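Local coordinates for thiosulfate reductase (Thermus thermophilus, PDB 2VPZ), which probably works as a molybdopterin-dependent oxidoreductase of sulfur compounds, carrying a 4Fe-4S cluster and two guanosine dinucleotide cofactors around a molybdenum atom, at residues Q87-P92 / E482-E487; D91-K96 / L705-H710. All blocks are in the same frame, centred on the assembly; numbering follows the deposited sequence.

Interaction 1 (Q87-P92 / E482-E487); sequences QTTYDP and EATYLE. With MGD (2-amino-5,6-dimercapto-7-methyl-3,7,8a,9-tetrahydro-8-oxa-1,3,9,10-tetraaza-anthracen-4-one guanosine dinucleotide), chain H.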
loop_
_atom_site.group_PDB
_atom_site.type_symbol
_atom_site.label_atom_id
_atom_site.label_comp_id
_atom_site.label_asym_id
_atom_site.label_seq_id
_atom_site.Cartn_x
_atom_site.Cartn_y
_atom_site.Cartn_z
ATOM N N GLN A 87 6.104 -11.387 38.754
ATOM C CA GLN A 87 4.901 -11.784 39.475
ATOM C C GLN A 87 4.969 -13.118 40.268
ATOM O O GLN A 87 4.180 -13.334 41.200
ATOM C CB GLN A 87 3.586 -11.639 38.631
ATOM C CG GLN A 87 3.005 -12.831 37.839
ATOM C CD GLN A 87 2.533 -14.017 38.698
ATOM O OE1 GLN A 87 3.231 -15.037 38.780
ATOM N NE2 GLN A 87 1.356 -13.906 39.315
ATOM N N THR A 88 5.923 -14.007 39.974
ATOM C CA THR A 88 6.006 -15.255 40.750
ATOM C C THR A 88 6.243 -14.926 42.253
ATOM O O THR A 88 5.771 -15.630 43.153
ATOM C CB THR A 88 7.135 -16.212 40.269
ATOM O OG1 THR A 88 6.860 -16.659 38.946
ATOM C CG2 THR A 88 7.263 -17.424 41.239
ATOM N N THR A 89 6.958 -13.841 42.501
ATOM C CA THR A 89 7.229 -13.401 43.852
ATOM C C THR A 89 5.920 -12.983 44.543
ATOM O O THR A 89 5.814 -13.064 45.766
ATOM C CB THR A 89 8.213 -12.167 43.880
ATOM O OG1 THR A 89 9.366 -12.436 43.090
ATOM C CG2 THR A 89 8.623 -11.830 45.324
ATOM N N TYR A 90 4.924 -12.567 43.759
ATOM C CA TYR A 90 3.614 -12.087 44.267
ATOM C C TYR A 90 2.437 -12.930 43.816
ATOM O O TYR A 90 1.339 -12.443 43.521
ATOM C CB TYR A 90 3.422 -10.634 43.888
ATOM C CG TYR A 90 4.696 -9.849 44.075
ATOM C CD1 TYR A 90 5.416 -9.372 42.972
ATOM C CD2 TYR A 90 5.234 -9.653 45.351
ATOM C CE1 TYR A 90 6.652 -8.720 43.133
ATOM C CE2 TYR A 90 6.469 -9.000 45.538
ATOM C CZ TYR A 90 7.180 -8.531 44.419
ATOM O OH TYR A 90 8.396 -7.893 44.584
ATOM N N ASP A 91 2.703 -14.236 43.791
ATOM C CA ASP A 91 1.755 -15.265 43.407
ATOM C C ASP A 91 1.226 -15.948 44.726
ATOM O O ASP A 91 2.030 -16.516 45.471
ATOM C CB ASP A 91 2.544 -16.236 42.470
ATOM C CG ASP A 91 1.722 -17.467 42.002
ATOM O OD1 ASP A 91 0.532 -17.580 42.370
ATOM O OD2 ASP A 91 2.308 -18.312 41.264
ATOM N N PRO A 92 -0.117 -15.872 45.030
ATOM C CA PRO A 92 -0.751 -16.477 46.214
ATOM C C PRO A 92 -0.537 -18.008 46.490
ATOM O O PRO A 92 -0.817 -18.521 47.608
ATOM C CB PRO A 92 -2.245 -16.105 46.099
ATOM C CG PRO A 92 -2.433 -15.792 44.604
ATOM C CD PRO A 92 -1.102 -15.165 44.206
ATOM N N GLU A 482 12.573 -21.688 48.384
ATOM C CA GLU A 482 13.652 -20.750 48.120
ATOM C C GLU A 482 13.141 -19.333 47.965
ATOM O O GLU A 482 11.954 -19.069 47.693
ATOM C CB GLU A 482 14.505 -21.076 46.848
ATOM C CG GLU A 482 15.975 -20.588 47.038
ATOM C CD GLU A 482 16.821 -20.418 45.758
ATOM O OE1 GLU A 482 16.554 -21.094 44.755
ATOM O OE2 GLU A 482 17.779 -19.609 45.809
ATOM N N ALA A 483 14.048 -18.405 48.216
ATOM C CA ALA A 483 13.734 -17.017 48.076
ATOM C C ALA A 483 14.017 -16.760 46.617
ATOM O O ALA A 483 14.929 -17.317 45.991
ATOM C CB ALA A 483 14.584 -16.143 48.990
ATOM N N THR A 484 13.192 -15.865 46.101
ATOM C CA THR A 484 13.199 -15.478 44.710
ATOM C C THR A 484 14.331 -14.456 44.339
ATOM O O THR A 484 14.839 -13.759 45.211
ATOM C CB THR A 484 11.714 -15.017 44.427
ATOM O OG1 THR A 484 11.272 -15.538 43.201
ATOM C CG2 THR A 484 11.578 -13.522 44.489
ATOM N N TYR A 485 14.740 -14.407 43.059
ATOM C CA TYR A 485 15.835 -13.538 42.573
ATOM C C TYR A 485 15.779 -12.056 42.985
ATOM O O TYR A 485 16.798 -11.375 43.066
ATOM C CB TYR A 485 15.986 -13.638 41.026
ATOM C CG TYR A 485 14.983 -12.845 40.176
ATOM C CD1 TYR A 485 15.363 -11.678 39.512
ATOM C CD2 TYR A 485 13.645 -13.285 40.012
ATOM C CE1 TYR A 485 14.455 -10.951 38.699
ATOM C CE2 TYR A 485 12.722 -12.564 39.196
ATOM C CZ TYR A 485 13.134 -11.397 38.541
ATOM O OH TYR A 485 12.249 -10.697 37.744
ATOM N N LEU A 486 14.584 -11.556 43.252
ATOM C CA LEU A 486 14.425 -10.164 43.655
ATOM C C LEU A 486 14.614 -9.976 45.184
ATOM O O LEU A 486 14.880 -8.861 45.636
ATOM C CB LEU A 486 13.063 -9.597 43.195
ATOM C CG LEU A 486 12.789 -9.467 41.675
ATOM C CD1 LEU A 486 11.281 -9.376 41.367
ATOM C CD2 LEU A 486 13.529 -8.244 41.111
ATOM N N GLU A 487 14.483 -11.054 45.956
ATOM C CA GLU A 487 14.607 -11.012 47.440
ATOM C C GLU A 487 15.918 -11.685 47.898
ATOM O O GLU A 487 16.088 -11.995 49.089
ATOM C CB GLU A 487 13.438 -11.820 48.104
ATOM C CG GLU A 487 11.997 -11.744 47.493
ATOM C CD GLU A 487 11.017 -12.824 48.035
ATOM O OE1 GLU A 487 11.212 -14.017 47.712
ATOM O OE2 GLU A 487 10.064 -12.474 48.782
HETATM P PB MGD H . 11.727 -25.288 33.825
HETATM O O1B MGD H . 10.536 -25.991 33.249
HETATM O O2B MGD H . 11.759 -23.791 33.847
HETATM O O3B MGD H . 12.973 -26.025 33.112
HETATM O O3A MGD H . 14.881 -27.268 32.062
HETATM P PA MGD H . 14.441 -26.624 33.454
HETATM O O1A MGD H . 15.205 -25.389 33.901
HETATM O O2A MGD H . 14.260 -27.770 34.385
HETATM O "O5'" MGD H . 11.911 -25.715 35.322
HETATM C "C5'" MGD H . 12.384 -24.803 36.315
HETATM C "C4'" MGD H . 11.990 -25.401 37.666
HETATM O "O4'" MGD H . 12.712 -24.555 38.553
HETATM C "C3'" MGD H . 10.538 -25.265 38.042
HETATM O "O3'" MGD H . 10.289 -26.296 39.007
HETATM C "C2'" MGD H . 10.509 -23.868 38.683
HETATM O "O2'" MGD H . 9.389 -23.814 39.528
HETATM C "C1'" MGD H . 11.831 -23.811 39.451
HETATM N N9 MGD H . 12.433 -22.464 39.782
HETATM C C8 MGD H . 12.367 -21.358 39.038
HETATM N N7 MGD H . 13.037 -20.310 39.569
HETATM C C5 MGD H . 13.624 -20.748 40.704
HETATM C C6 MGD H . 14.554 -20.188 41.782
HETATM O O6 MGD H . 14.940 -18.966 41.795
HETATM N N1 MGD H . 14.924 -21.069 42.770
HETATM C C2 MGD H . 14.517 -22.375 42.833
HETATM N N2 MGD H . 14.894 -23.234 43.830
HETATM N N3 MGD H . 13.723 -22.884 41.881
HETATM C C4 MGD H . 13.218 -22.174 40.819
HETATM C C10 MGD H . 15.569 -26.496 31.030
HETATM C C11 MGD H . 16.068 -27.462 30.008
HETATM O O11 MGD H . 14.987 -28.363 29.766
HETATM C C12 MGD H . 16.594 -26.906 28.737
HETATM S S12 MGD H . 17.742 -25.634 28.707
HETATM C C13 MGD H . 16.264 -27.416 27.549
HETATM S S13 MGD H . 16.747 -26.854 26.061
HETATM C C14 MGD H . 15.458 -28.574 27.317
HETATM N N15 MGD H . 14.196 -28.150 26.645
HETATM C C16 MGD H . 13.248 -29.142 26.573
HETATM C C17 MGD H . 12.193 -29.281 25.566
HETATM O O17 MGD H . 12.047 -28.407 24.661
HETATM N N18 MGD H . 11.407 -30.357 25.626
HETATM C C19 MGD H . 11.530 -31.315 26.565
HETATM N N19 MGD H . 10.665 -32.371 26.641
HETATM N N20 MGD H . 12.497 -31.247 27.483
HETATM C C21 MGD H . 13.343 -30.227 27.568
HETATM N N22 MGD H . 14.248 -30.175 28.552
HETATM C C23 MGD H . 15.295 -29.218 28.660
#

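Interaction 2 (D91-K96 / L705-H710); sequences DPDRLK and LMRLAH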
loop_
_atom_site.group_PDB
_atom_site.type_symbol
_atom_site.label_atom_id
_atom_site.label_comp_id
_atom_site.label_asym_id
_atom_site.label_seq_id
_atom_site.Cartn_x
_atom_site.Cartn_y
_atom_site.Cartn_z
ATOM N N ASP A 91 2.703 -14.236 43.791
ATOM C CA ASP A 91 1.755 -15.265 43.407
ATOM C C ASP A 91 1.226 -15.948 44.726
ATOM O O ASP A 91 2.030 -16.516 45.471
ATOM C CB ASP A 91 2.544 -16.236 42.470
ATOM C CG ASP A 91 1.722 -17.467 42.002
ATOM O OD1 ASP A 91 0.532 -17.580 42.370
ATOM O OD2 ASP A 91 2.308 -18.312 41.264
ATOM N N PRO A 92 -0.117 -15.872 45.030
ATOM C CA PRO A 92 -0.751 -16.477 46.214
ATOM C C PRO A 92 -0.537 -18.008 46.490
ATOM O O PRO A 92 -0.817 -18.521 47.608
ATOM C CB PRO A 92 -2.245 -16.105 46.099
ATOM C CG PRO A 92 -2.433 -15.792 44.604
ATOM C CD PRO A 92 -1.102 -15.165 44.206
ATOM N N ASP A 93 -0.080 -18.711 45.449
ATOM C CA ASP A 93 0.209 -20.179 45.436
ATOM C C ASP A 93 1.722 -20.431 45.572
ATOM O O ASP A 93 2.182 -21.576 45.683
ATOM C CB ASP A 93 -0.214 -20.941 44.144
ATOM C CG ASP A 93 -1.607 -20.549 43.595
ATOM O OD1 ASP A 93 -2.522 -20.297 44.377
ATOM O OD2 ASP A 93 -1.746 -20.559 42.334
ATOM N N ARG A 94 2.512 -19.360 45.508
ATOM C CA ARG A 94 3.952 -19.516 45.657
ATOM C C ARG A 94 4.261 -20.146 47.060
ATOM O O ARG A 94 3.700 -19.685 48.070
ATOM C CB ARG A 94 4.669 -18.170 45.516
ATOM C CG ARG A 94 4.866 -17.394 46.813
ATOM C CD ARG A 94 5.923 -16.275 46.689
ATOM N NE ARG A 94 7.268 -16.705 47.044
ATOM C CZ ARG A 94 8.272 -15.901 47.409
ATOM N NH1 ARG A 94 8.099 -14.585 47.469
ATOM N NH2 ARG A 94 9.459 -16.415 47.745
ATOM N N LEU A 95 5.124 -21.170 47.089
ATOM C CA LEU A 95 5.578 -21.921 48.295
ATOM C C LEU A 95 6.147 -20.988 49.421
ATOM O O LEU A 95 6.976 -20.135 49.130
ATOM C CB LEU A 95 6.657 -22.979 47.870
ATOM C CG LEU A 95 6.180 -24.014 46.826
ATOM C CD1 LEU A 95 7.376 -24.682 46.116
ATOM C CD2 LEU A 95 5.270 -25.054 47.494
ATOM N N LYS A 96 5.714 -21.146 50.677
ATOM C CA LYS A 96 6.140 -20.272 51.786
ATOM C C LYS A 96 6.882 -21.002 52.951
ATOM O O LYS A 96 7.961 -20.574 53.382
ATOM C CB LYS A 96 4.911 -19.488 52.329
ATOM C CG LYS A 96 3.889 -18.989 51.244
ATOM C CD LYS A 96 2.396 -19.191 51.599
ATOM C CE LYS A 96 1.461 -18.472 50.602
ATOM N NZ LYS A 96 1.227 -19.237 49.322
ATOM N N LEU A 705 -2.322 -27.385 42.645
ATOM C CA LEU A 705 -1.962 -26.277 43.518
ATOM C C LEU A 705 -1.468 -25.032 42.757
ATOM O O LEU A 705 -1.542 -23.930 43.288
ATOM C CB LEU A 705 -1.009 -26.752 44.633
ATOM C CG LEU A 705 -1.627 -27.769 45.639
ATOM C CD1 LEU A 705 -0.550 -28.279 46.621
ATOM C CD2 LEU A 705 -2.811 -27.138 46.405
ATOM N N MET A 706 -0.936 -25.219 41.541
ATOM C CA MET A 706 -0.572 -24.059 40.666
ATOM C C MET A 706 -1.968 -23.914 39.949
ATOM O O MET A 706 -2.227 -24.508 38.904
ATOM C CB MET A 706 0.568 -24.370 39.661
ATOM C CG MET A 706 2.019 -24.453 40.232
ATOM S SD MET A 706 3.260 -25.034 39.005
ATOM C CE MET A 706 3.569 -23.551 38.026
ATOM N N ARG A 707 -2.853 -23.113 40.548
ATOM C CA ARG A 707 -4.211 -22.949 40.071
ATOM C C ARG A 707 -4.472 -22.430 38.628
ATOM O O ARG A 707 -5.461 -22.852 38.009
ATOM C CB ARG A 707 -5.063 -22.222 41.164
ATOM C CG ARG A 707 -5.133 -23.023 42.524
ATOM C CD ARG A 707 -6.341 -22.645 43.423
ATOM N NE ARG A 707 -7.645 -22.929 42.797
ATOM C CZ ARG A 707 -8.755 -22.197 42.949
ATOM N NH1 ARG A 707 -8.746 -21.113 43.714
ATOM N NH2 ARG A 707 -9.867 -22.537 42.305
ATOM N N LEU A 708 -3.640 -21.568 38.052
ATOM C CA LEU A 708 -3.855 -21.198 36.633
ATOM C C LEU A 708 -3.025 -21.927 35.568
ATOM O O LEU A 708 -3.127 -21.570 34.400
ATOM C CB LEU A 708 -3.804 -19.661 36.341
ATOM C CG LEU A 708 -3.083 -18.689 37.248
ATOM C CD1 LEU A 708 -3.023 -17.273 36.614
ATOM C CD2 LEU A 708 -3.797 -18.652 38.620
ATOM N N ALA A 709 -2.183 -22.891 35.922
ATOM C CA ALA A 709 -1.418 -23.648 34.919
ATOM C C ALA A 709 -1.997 -25.066 34.777
ATOM O O ALA A 709 -1.830 -25.739 33.737
ATOM C CB ALA A 709 0.107 -23.723 35.272
ATOM N N HIS A 710 -2.708 -25.471 35.831
ATOM C CA HIS A 710 -3.394 -26.783 35.929
ATOM C C HIS A 710 -4.514 -27.049 34.917
ATOM O O HIS A 710 -5.531 -26.350 34.894
ATOM C CB HIS A 710 -4.021 -27.095 37.326
ATOM C CG HIS A 710 -4.608 -28.454 37.455
ATOM N ND1 HIS A 710 -3.842 -29.577 37.454
ATOM C CD2 HIS A 710 -5.876 -28.875 37.490
ATOM C CE1 HIS A 710 -4.604 -30.647 37.481
ATOM N NE2 HIS A 710 -5.858 -30.246 37.506
#

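Interaction 1 (Q87-P92 / E482-E487)
Thr89 packs against Thr484, Leu486 and Glu487, and this buried contact between two loops is made by van der Waals contact. The methyl of Thr89 carries the contacts to Thr484 and Glu487. Its CG2 stands anti to the backbone N, with N-CA-CB-CG2 near 180°, and is thereby carried to the other loop. There Thr89 CG2 lies 3.5 Å from Thr484 CG2 and 3.8 Å from Glu487 CD. Leu486 adds its CD1, 4.0 Å from Thr89 OG1. On its own segment, CB of Thr89 sits over the centre of the Tyr90 ring.

No hydrogen bond crosses between the segments; those of 482-487 hold its turn. Residues 484-487 form a type I beta turn, closed by Glu487 N to Thr484 O at 2.8 Å. Glu487 OE1 also accepts from Thr484 N at 3.2 Å, using its anti lone pair in a nearly straight bond (165°). Arg94 is the second partner of that oxygen. An alanine here would probably leave Arg94 without its opposite charge and Thr484 N without its acceptor.

Of these segments, Glu482 serves the MGD pocket: its OE1 accepts from guanine N1 at 2.6 Å and, weakly, from N2 at 2.9 Å, and Tyr438 OH shares that oxygen.

Residues 482-487 directly follow strand 479-481, an outermost strand of a parallel sheet, while 87-92 follow helix 80-84. Leu486 and Tyr485 also pack on strand 52-57.

Interaction 2 (D91-K96 / L705-H710)
Asp93, in a type I beta turn from Asp91 to Arg94, meets the loop at Leu705 and Arg707, where Met706 is the centre of an inverse gamma turn. Asp93 has the most surface buried here. Its CG stands beside the backbone N (chi1 -43°), anti to the carbonyl carbon, and the carboxylate reaches the backbone of the other loop. Asp93 OD2 accepts a weak hydrogen bond from Arg707 N at 3.3 Å, with an angle of 149° at the hydrogen. The same oxygen is bonded to Asn636 ND2, while OD1 forms a salt bridge with Arg758. The carboxylate thus joins three parts of the chain, and its negative charge is probably balanced by Arg758.

Leu705 contributes its backbone. Its carbonyl O lies 3.4 Å from Asp93 CB, a van der Waals contact. Arg707 adds its CB, 3.9 Å from Asp93 OD2. Its guanidinium does not pair with Asp93; the chain bends at chi3 and its end leads away. The Arg707 side chain also touches Leu755 of helix 752-756.

The contact links the loop before strand 99-101 to the loop after strand 692-696, in the range of the molybdopterin dinucleotide binding domain. Lys96 folds back on the turn 91-94. Its NZ donates hydrogen bonds to Pro92 O (2.8 Å), from above that carbonyl plane, and to Arg94 O (2.8 Å), tilted 30° from its plane.

In the fold
Interactions 1 and 2 start from the same run of chain and share Asp91 and Pro92. Their centres are 12 Å apart. Arg94 of 91-96 ties them together: its NH2 makes a salt bridge to Glu487 OE1 at 3.0 Å, and its NH1 a probable hydrogen bond to Thr89 O at 3.2 Å. One arginine therefore reaches both segments of interaction 1. Asn636 ND2 bonds to Asp91, which both interactions share, and to Asp93, and its OD1 accepts from Leu708 N, so it bridges the two segments of interaction 2. Interaction 1 touches the guanine end of an MGD through Glu482, and its Leu486 side chain is about 11 Å from the iron-sulfur cluster. The Met706 side chain is about 6 Å from a bound MGD.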